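Local coordinates for uncharacterized protein Rv2277c (Mycobacterium tuberculosis, PDB 5VUG), which probably hydrolyses phosphoric diesters through a TIM-barrel domain of the glycerophosphodiester phosphodiesterase kind, though its natural substrate is not known, at residues 55-60 against 104-109; 65-70 against 81-86; 243-248 against 264-269. All blocks are in the same frame, centred on the assembly; numbering follows the deposited sequence.

Interaction 1 of 3, residues 55-60 against 104-109; sequences VLYRPS and TPIPTL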
loop_
_atom_site.group_PDB
_atom_site.type_symbol
_atom_site.label_atom_id
_atom_site.label_comp_id
_atom_site.label_asym_id
_atom_site.label_seq_id
_atom_site.Cartn_x
_atom_site.Cartn_y
_atom_site.Cartn_z
ATOM N N VAL A 55 25.283 -25.299 2.405
ATOM C CA VAL A 55 26.157 -24.555 3.309
ATOM C C VAL A 55 25.397 -23.319 3.786
ATOM O O VAL A 55 24.363 -22.943 3.229
ATOM C CB VAL A 55 27.502 -24.152 2.644
ATOM C CG1 VAL A 55 28.288 -25.386 2.193
ATOM C CG2 VAL A 55 27.276 -23.189 1.467
ATOM N N LEU A 56 25.906 -22.684 4.841
ATOM C CA LEU A 56 25.284 -21.473 5.375
ATOM C C LEU A 56 25.990 -20.254 4.794
ATOM O O LEU A 56 27.195 -20.077 4.994
ATOM C CB LEU A 56 25.342 -21.422 6.902
ATOM C CG LEU A 56 24.710 -22.581 7.673
ATOM C CD1 LEU A 56 24.576 -22.184 9.140
ATOM C CD2 LEU A 56 23.342 -22.968 7.079
ATOM N N TYR A 57 25.238 -19.422 4.073
ATOM C CA TYR A 57 25.770 -18.189 3.504
ATOM C C TYR A 57 24.599 -17.354 3.006
ATOM O O TYR A 57 23.704 -17.879 2.337
ATOM C CB TYR A 57 26.789 -18.449 2.377
ATOM C CG TYR A 57 27.557 -17.195 2.049
ATOM C CD1 TYR A 57 28.497 -16.685 2.945
ATOM C CD2 TYR A 57 27.313 -16.488 0.880
ATOM C CE1 TYR A 57 29.192 -15.523 2.669
ATOM C CE2 TYR A 57 28.005 -15.313 0.601
ATOM C CZ TYR A 57 28.938 -14.838 1.513
ATOM O OH TYR A 57 29.632 -13.669 1.299
ATOM N N ARG A 58 24.570 -16.073 3.366
ATOM C CA ARG A 58 23.442 -15.202 3.019
ATOM C C ARG A 58 23.653 -14.365 1.750
ATOM O O ARG A 58 22.763 -14.333 0.886
ATOM C CB ARG A 58 23.032 -14.344 4.223
ATOM C CG ARG A 58 21.956 -13.307 3.962
ATOM C CD ARG A 58 22.501 -11.914 3.720
ATOM N NE ARG A 58 23.454 -11.444 4.731
ATOM C CZ ARG A 58 24.113 -10.292 4.608
ATOM N NH1 ARG A 58 23.894 -9.530 3.543
ATOM N NH2 ARG A 58 24.983 -9.902 5.525
ATOM N N PRO A 59 24.775 -13.661 1.588
ATOM C CA PRO A 59 24.912 -12.773 0.424
ATOM C C PRO A 59 24.965 -13.535 -0.895
ATOM O O PRO A 59 25.220 -14.740 -0.955
ATOM C CB PRO A 59 26.235 -12.046 0.689
ATOM C CG PRO A 59 26.395 -12.092 2.171
ATOM C CD PRO A 59 25.869 -13.451 2.555
ATOM N N SER A 60 24.736 -12.799 -1.983
ATOM C CA SER A 60 24.813 -13.439 -3.293
ATOM C C SER A 60 26.257 -13.736 -3.697
ATOM O O SER A 60 26.504 -14.693 -4.441
ATOM C CB SER A 60 24.091 -12.600 -4.343
ATOM O OG SER A 60 24.633 -11.296 -4.400
ATOM N N THR A 104 36.411 -17.966 11.235
ATOM C CA THR A 104 35.135 -18.655 11.391
ATOM C C THR A 104 34.713 -19.115 9.999
ATOM O O THR A 104 34.173 -18.314 9.217
ATOM C CB THR A 104 34.084 -17.708 11.988
ATOM O OG1 THR A 104 34.004 -16.513 11.197
ATOM C CG2 THR A 104 34.441 -17.321 13.422
ATOM N N PRO A 105 34.956 -20.372 9.627
ATOM C CA PRO A 105 34.738 -20.791 8.237
ATOM C C PRO A 105 33.261 -20.919 7.895
ATOM O O PRO A 105 32.392 -20.995 8.763
ATOM C CB PRO A 105 35.427 -22.158 8.159
ATOM C CG PRO A 105 35.484 -22.646 9.560
ATOM C CD PRO A 105 35.574 -21.430 10.442
ATOM N N ILE A 106 32.985 -20.972 6.596
ATOM C CA ILE A 106 31.643 -21.346 6.137
ATOM C C ILE A 106 31.341 -22.766 6.596
ATOM O O ILE A 106 32.095 -23.692 6.259
ATOM C CB ILE A 106 31.516 -21.256 4.610
ATOM C CG1 ILE A 106 31.673 -19.813 4.122
ATOM C CG2 ILE A 106 30.185 -21.873 4.147
ATOM C CD1 ILE A 106 31.694 -19.696 2.597
ATOM N N PRO A 107 30.239 -22.994 7.328
ATOM C CA PRO A 107 29.876 -24.359 7.731
ATOM C C PRO A 107 28.878 -25.003 6.781
ATOM O O PRO A 107 28.123 -24.310 6.092
ATOM C CB PRO A 107 29.217 -24.130 9.093
ATOM C CG PRO A 107 28.471 -22.785 8.880
ATOM C CD PRO A 107 29.339 -21.980 7.923
ATOM N N THR A 108 28.832 -26.330 6.759
ATOM C CA THR A 108 27.744 -26.981 6.053
ATOM C C THR A 108 26.471 -26.883 6.890
ATOM O O THR A 108 26.515 -26.684 8.112
ATOM C CB THR A 108 28.046 -28.463 5.809
ATOM O OG1 THR A 108 28.187 -29.153 7.066
ATOM C CG2 THR A 108 29.304 -28.643 4.961
ATOM N N LEU A 109 25.323 -27.019 6.216
ATOM C CA LEU A 109 24.061 -27.106 6.945
ATOM C C LEU A 109 24.097 -28.263 7.932
ATOM O O LEU A 109 23.609 -28.145 9.063
ATOM C CB LEU A 109 22.897 -27.260 5.968
ATOM C CG LEU A 109 21.522 -27.518 6.605
ATOM C CD1 LEU A 109 21.072 -26.349 7.476
ATOM C CD2 LEU A 109 20.505 -27.796 5.507
#
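Val55 and Thr108 form a single backbone bridge, their CA atoms 4.0 Å apart, where strand 54-56 ends beside the loop that leads into helix 109-114. Leu56 N donates to Pro107 O at 3.0 Å. The bond is nearly straight, 163° at the hydrogen. Val55 CA adds a CA-H...O contact to the same Pro107 O at 3.4 Å.

Apolar side chains gather round this bond. Ile106 has CG2 anti to its backbone N and CG1 anti to its carbonyl carbon (chi1 -65°), which sends one branch to Val55 and the other to Tyr57. Ile106 CG2 lies 3.8 Å from Val55 CB and also rests on Leu56 O. The longer branch approaches the Tyr57 ring obliquely. The Leu56 side chain crosses the Pro107 ring at about a right angle. Leu56 CB sits 3.9 Å from Pro107 CG, and its CG and CD1 lean on that same ring atom. Leu56 CD2 goes on to Leu109 CD1, 4.1 Å away, at the first turn of the helix. Leu56 also touches Ile31 of helix 28-36 and Leu44 and Val46 of strand 41-48. Thr108 is the N-cap residue of helix 109-114.

The bridge is flanked by two backbone hydrogen bonds, Leu56 N to Pro107 O and that of Leu109 with Pro54, just outside the segment. The buried, apolar surroundings probably shield both from water.

Interaction 2 of 3, residues 65-70 against 81-86; sequences LTDGAG and QQLNAG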
loop_
_atom_site.group_PDB
_atom_site.type_symbol
_atom_site.label_atom_id
_atom_site.label_comp_id
_atom_site.label_asym_id
_atom_site.label_seq_id
_atom_site.Cartn_x
_atom_site.Cartn_y
_atom_site.Cartn_z
ATOM N N LEU A 65 31.351 -11.334 2.683
ATOM C CA LEU A 65 31.703 -11.735 4.041
ATOM C C LEU A 65 32.933 -12.631 4.147
ATOM O O LEU A 65 33.285 -13.032 5.264
ATOM C CB LEU A 65 30.509 -12.416 4.727
ATOM C CG LEU A 65 29.229 -11.580 4.801
ATOM C CD1 LEU A 65 28.066 -12.456 5.291
ATOM C CD2 LEU A 65 29.420 -10.377 5.719
ATOM N N THR A 66 33.591 -12.971 3.037
ATOM C CA THR A 66 34.719 -13.900 3.082
ATOM C C THR A 66 35.911 -13.331 2.322
ATOM O O THR A 66 35.844 -12.263 1.698
ATOM C CB THR A 66 34.379 -15.295 2.519
ATOM O OG1 THR A 66 34.470 -15.278 1.090
ATOM C CG2 THR A 66 32.972 -15.779 2.941
ATOM N N ASP A 67 37.012 -14.084 2.365
ATOM C CA ASP A 67 38.205 -13.768 1.598
ATOM C C ASP A 67 38.180 -14.333 0.182
ATOM O O ASP A 67 39.178 -14.214 -0.533
ATOM C CB ASP A 67 39.467 -14.205 2.350
ATOM C CG ASP A 67 39.416 -15.657 2.813
ATOM O OD1 ASP A 67 38.324 -16.168 3.117
ATOM O OD2 ASP A 67 40.486 -16.288 2.874
ATOM N N GLY A 68 37.070 -14.945 -0.237
ATOM C CA GLY A 68 36.895 -15.418 -1.591
ATOM C C GLY A 68 35.915 -14.550 -2.372
ATOM O O GLY A 68 35.338 -13.595 -1.858
ATOM N N ALA A 69 35.732 -14.909 -3.646
ATOM C CA ALA A 69 34.856 -14.155 -4.535
ATOM C C ALA A 69 34.068 -15.106 -5.424
ATOM O O ALA A 69 34.556 -16.171 -5.803
ATOM C CB ALA A 69 35.635 -13.152 -5.412
ATOM N N GLY A 70 32.841 -14.703 -5.758
ATOM C CA GLY A 70 32.009 -15.462 -6.668
ATOM C C GLY A 70 30.786 -16.021 -5.970
ATOM O O GLY A 70 30.676 -15.960 -4.745
ATOM N N GLN A 81 34.630 -24.391 2.552
ATOM C CA GLN A 81 34.997 -24.561 3.954
ATOM C C GLN A 81 36.395 -24.044 4.265
ATOM O O GLN A 81 36.758 -23.947 5.445
ATOM C CB GLN A 81 34.832 -26.022 4.379
ATOM C CG GLN A 81 33.383 -26.472 4.458
ATOM C CD GLN A 81 33.247 -27.894 4.969
ATOM O OE1 GLN A 81 33.526 -28.855 4.249
ATOM N NE2 GLN A 81 32.829 -28.035 6.220
ATOM N N GLN A 82 37.180 -23.703 3.247
ATOM C CA GLN A 82 38.448 -23.025 3.461
ATOM C C GLN A 82 38.306 -21.511 3.578
ATOM O O GLN A 82 39.260 -20.851 4.008
ATOM C CB GLN A 82 39.432 -23.376 2.339
ATOM C CG GLN A 82 39.868 -24.828 2.349
ATOM C CD GLN A 82 40.606 -25.197 3.619
ATOM O OE1 GLN A 82 40.155 -26.045 4.392
ATOM N NE2 GLN A 82 41.745 -24.555 3.846
ATOM N N LEU A 83 37.147 -20.947 3.229
ATOM C CA LEU A 83 36.958 -19.503 3.292
ATOM C C LEU A 83 36.611 -19.069 4.708
ATOM O O LEU A 83 35.904 -19.772 5.437
ATOM C CB LEU A 83 35.858 -19.052 2.329
ATOM C CG LEU A 83 36.099 -19.381 0.854
ATOM C CD1 LEU A 83 34.889 -18.954 0.003
ATOM C CD2 LEU A 83 37.386 -18.726 0.357
ATOM N N ASN A 84 37.107 -17.896 5.087
ATOM C CA ASN A 84 36.875 -17.331 6.412
ATOM C C ASN A 84 35.674 -16.394 6.314
ATOM O O ASN A 84 35.785 -15.286 5.786
ATOM C CB ASN A 84 38.129 -16.587 6.860
ATOM C CG ASN A 84 37.981 -15.957 8.226
ATOM O OD1 ASN A 84 36.931 -16.048 8.861
ATOM N ND2 ASN A 84 39.048 -15.325 8.698
ATOM N N ALA A 85 34.517 -16.842 6.828
ATOM C CA ALA A 85 33.281 -16.060 6.833
ATOM C C ALA A 85 33.246 -14.998 7.932
ATOM O O ALA A 85 32.209 -14.348 8.128
ATOM C CB ALA A 85 32.065 -16.989 6.954
ATOM N N GLY A 86 34.336 -14.821 8.669
ATOM C CA GLY A 86 34.494 -13.705 9.575
ATOM C C GLY A 86 35.353 -12.597 9.013
ATOM O O GLY A 86 35.725 -11.676 9.751
#
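Thr66 packs against Leu83, Asn84 and Ala85 where two irregular segments run roughly antiparallel, their touching parts 157° apart in direction. Thr66 CA makes a CA-H...O contact with Asn84 O at 3.2 Å. Thr66 CB stays near that carbonyl and comes 4.0 Å from Leu83 CB. Beyond CB the side chain divides. The methyl Thr66 CG2 turns to the backbone of the other segment and lies 3.9 Å from Ala85 CA. The hydroxyl is set between its own backbone N and carbonyl carbon, with chi1 at 82°. From there Thr66 OG1 turns back to its own segment and accepts a hydrogen bond from Gly68 N at 2.9 Å. OG1 is also hydrogen-bonded to Leu62 O. Leu83 CD1 packs beside this oxygen, which holds two hydrogen bonds.

Asp67 supplies the polar link between the segments. Asn84 N donates to Asp67 OD1 at 2.9 Å, with 166° at the hydrogen. The N-H comes to the syn side of the carboxylate, somewhat out of its plane. Leu83 CD2 lies 3.8 Å from Gly68 N, over a residue that has no side chain to stand in its way.

Asn84 turns its amide away from Asp67. Its CG is anti to its backbone N, and Asn84 OD1 accepts from Gly86 N at 2.9 Å. The donor lies above the carbonyl plane. Thr104 N is a further hydrogen-bond partner of this OD1, and the amide ND2 reaches Tyr99 O, so partners on both amide atoms hold the group in place.

Each segment is thus folded by a side chain that accepts from the backbone N two residues on. Thr66 makes an ST turn and Asn84 makes an Asx turn, one before and one after helix 77-80 in the chain.

Interaction 3 of 3, residues 243-248 against 264-269; sequences GMKVMG and GLDAVL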
loop_
_atom_site.group_PDB
_atom_site.type_symbol
_atom_site.label_atom_id
_atom_site.label_comp_id
_atom_site.label_asym_id
_atom_site.label_seq_id
_atom_site.Cartn_x
_atom_site.Cartn_y
_atom_site.Cartn_z
ATOM N N GLY A 243 -4.136 -22.533 14.428
ATOM C CA GLY A 243 -2.835 -23.089 14.726
ATOM C C GLY A 243 -1.668 -22.424 14.029
ATOM O O GLY A 243 -0.542 -22.914 14.152
HETATM N N MSE A 244 -1.888 -21.334 13.292
HETATM C CA MSE A 244 -0.771 -20.589 12.714
HETATM C C MSE A 244 0.128 -20.031 13.812
HETATM O O MSE A 244 -0.328 -19.713 14.910
HETATM C CB MSE A 244 -1.246 -19.419 11.845
HETATM C CG MSE A 244 -1.940 -19.818 10.546
HETATM SE SE MSE A 244 -1.934 -18.364 9.221
HETATM C CE MSE A 244 -0.190 -18.661 8.413
ATOM N N LYS A 245 1.414 -19.900 13.494
ATOM C CA LYS A 245 2.387 -19.255 14.362
ATOM C C LYS A 245 2.985 -18.085 13.597
ATOM O O LYS A 245 3.219 -18.189 12.389
ATOM C CB LYS A 245 3.483 -20.248 14.777
ATOM C CG LYS A 245 2.942 -21.442 15.560
ATOM C CD LYS A 245 4.010 -22.491 15.795
ATOM C CE LYS A 245 3.468 -23.647 16.640
ATOM N NZ LYS A 245 4.517 -24.643 17.003
ATOM N N VAL A 246 3.184 -16.956 14.277
ATOM C CA VAL A 246 3.587 -15.720 13.609
ATOM C C VAL A 246 4.871 -15.178 14.224
ATOM O O VAL A 246 5.029 -15.135 15.451
ATOM C CB VAL A 246 2.467 -14.653 13.562
ATOM C CG1 VAL A 246 1.321 -15.130 12.656
ATOM C CG2 VAL A 246 1.949 -14.323 14.958
HETATM N N MSE A 247 5.790 -14.770 13.355
HETATM C CA MSE A 247 7.070 -14.201 13.769
HETATM C C MSE A 247 7.228 -12.770 13.291
HETATM O O MSE A 247 6.933 -12.450 12.126
HETATM C CB MSE A 247 8.227 -15.045 13.223
HETATM C CG MSE A 247 9.622 -14.562 13.684
HETATM SE SE MSE A 247 11.067 -15.668 12.953
HETATM C CE MSE A 247 10.365 -17.422 13.381
ATOM N N GLY A 248 7.691 -11.900 14.188
ATOM C CA GLY A 248 8.050 -10.551 13.792
ATOM C C GLY A 248 9.490 -10.505 13.327
ATOM O O GLY A 248 10.382 -10.955 14.055
ATOM N N GLY A 264 1.293 -10.587 21.337
ATOM C CA GLY A 264 1.342 -12.035 21.366
ATOM C C GLY A 264 1.960 -12.701 20.155
ATOM O O GLY A 264 1.532 -13.800 19.782
ATOM N N LEU A 265 2.948 -12.076 19.514
ATOM C CA LEU A 265 3.690 -12.785 18.479
ATOM C C LEU A 265 4.337 -14.034 19.068
ATOM O O LEU A 265 4.854 -14.018 20.188
ATOM C CB LEU A 265 4.778 -11.894 17.887
ATOM C CG LEU A 265 4.340 -10.638 17.138
ATOM C CD1 LEU A 265 5.553 -9.959 16.502
ATOM C CD2 LEU A 265 3.280 -10.957 16.090
ATOM N N ASP A 266 4.314 -15.120 18.298
ATOM C CA ASP A 266 4.918 -16.365 18.759
ATOM C C ASP A 266 6.430 -16.256 18.853
ATOM O O ASP A 266 7.052 -16.959 19.664
ATOM C CB ASP A 266 4.538 -17.513 17.829
ATOM C CG ASP A 266 3.063 -17.810 17.865
ATOM O OD1 ASP A 266 2.617 -18.546 18.773
ATOM O OD2 ASP A 266 2.348 -17.276 17.006
ATOM N N ALA A 267 7.039 -15.401 18.027
ATOM C CA ALA A 267 8.489 -15.335 17.938
ATOM C C ALA A 267 8.910 -13.954 17.460
ATOM O O ALA A 267 8.149 -13.251 16.778
ATOM C CB ALA A 267 9.013 -16.390 16.949
ATOM N N VAL A 268 10.139 -13.577 17.826
ATOM C CA VAL A 268 10.797 -12.377 17.321
ATOM C C VAL A 268 12.168 -12.748 16.774
ATOM O O VAL A 268 12.885 -13.569 17.360
ATOM C CB VAL A 268 10.926 -11.272 18.392
ATOM C CG1 VAL A 268 9.557 -10.742 18.776
ATOM C CG2 VAL A 268 11.676 -11.778 19.638
ATOM N N LEU A 269 12.529 -12.141 15.645
ATOM C CA LEU A 269 13.774 -12.444 14.942
ATOM C C LEU A 269 14.774 -11.331 15.252
ATOM O O LEU A 269 14.568 -10.183 14.848
ATOM C CB LEU A 269 13.490 -12.536 13.444
ATOM C CG LEU A 269 14.579 -13.053 12.504
ATOM C CD1 LEU A 269 15.121 -14.403 12.967
ATOM C CD2 LEU A 269 14.016 -13.183 11.086
#
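Met247 and Gly248 pair in parallel with Ala267 and Val268 of strand 267-270, the second strand of a beta-alpha-beta crossover through helix 254-263. The pairing begins with a side chain. Val246 N donates to Asp266 OD2 at 2.9 Å, with 162° at the hydrogen. It meets the anti side of the carboxylate, 30° out of its plane. Arg239 NE adds a long, weak ion pair to the same oxygen. Val246 O takes two weak bonds, from Asp266 N at 2.9 Å and from Ala267 N at 3.3 Å. Asp266 therefore both gives to and receives from the backbone of Val246.

Further along, the bonds are regular. Gly248 N donates to Ala267 O at 3.0 Å, and Gly248 O accepts from Leu269 N at 2.9 Å. Both polar backbone atoms of Gly248 are thus satisfied by this one neighbouring strand. Lys245 and Met247 make their backbone bonds to Lys200, Ala202 and Phe204, on and just before strand 201-205, which places strand 245-249 between two parallel partners.

Leu265 CD1 sits 3.7 Å from Gly248 N, and its CD2 meets Val246 CG2. Met247 and Ala267 point to the other face of the sheet, near Trp201. In the selenomethionine Met247, CG anti to the backbone N and chi2 at 180° carry SE to 4.0 Å from Leu269 CB; the bend at chi3 turns CE back toward Ala267 CB.

Overall arrangement
Interaction 2 is nested in the chain within the loop that interaction 1 closes, and their centres lie 9 Å apart. The two touch directly. Tyr57 OH, which also bonds to Asp61 O, probably bonds to Leu65 N, and Thr104 O packs on Ala85 CB. Both lie in the excursion between strand 54-56 and helix 109-114. Interaction 3 comes later in the chain, on the opposite side of its centre. Its centre is about 26 Å from that of interaction 1 and 33 Å from that of interaction 2. Interactions 1 and 3 still reach the same curled sheet. One holds a loop to a strand beside 41-48; the other joins the parallel strands 245-249 and 267-270 of the barrel.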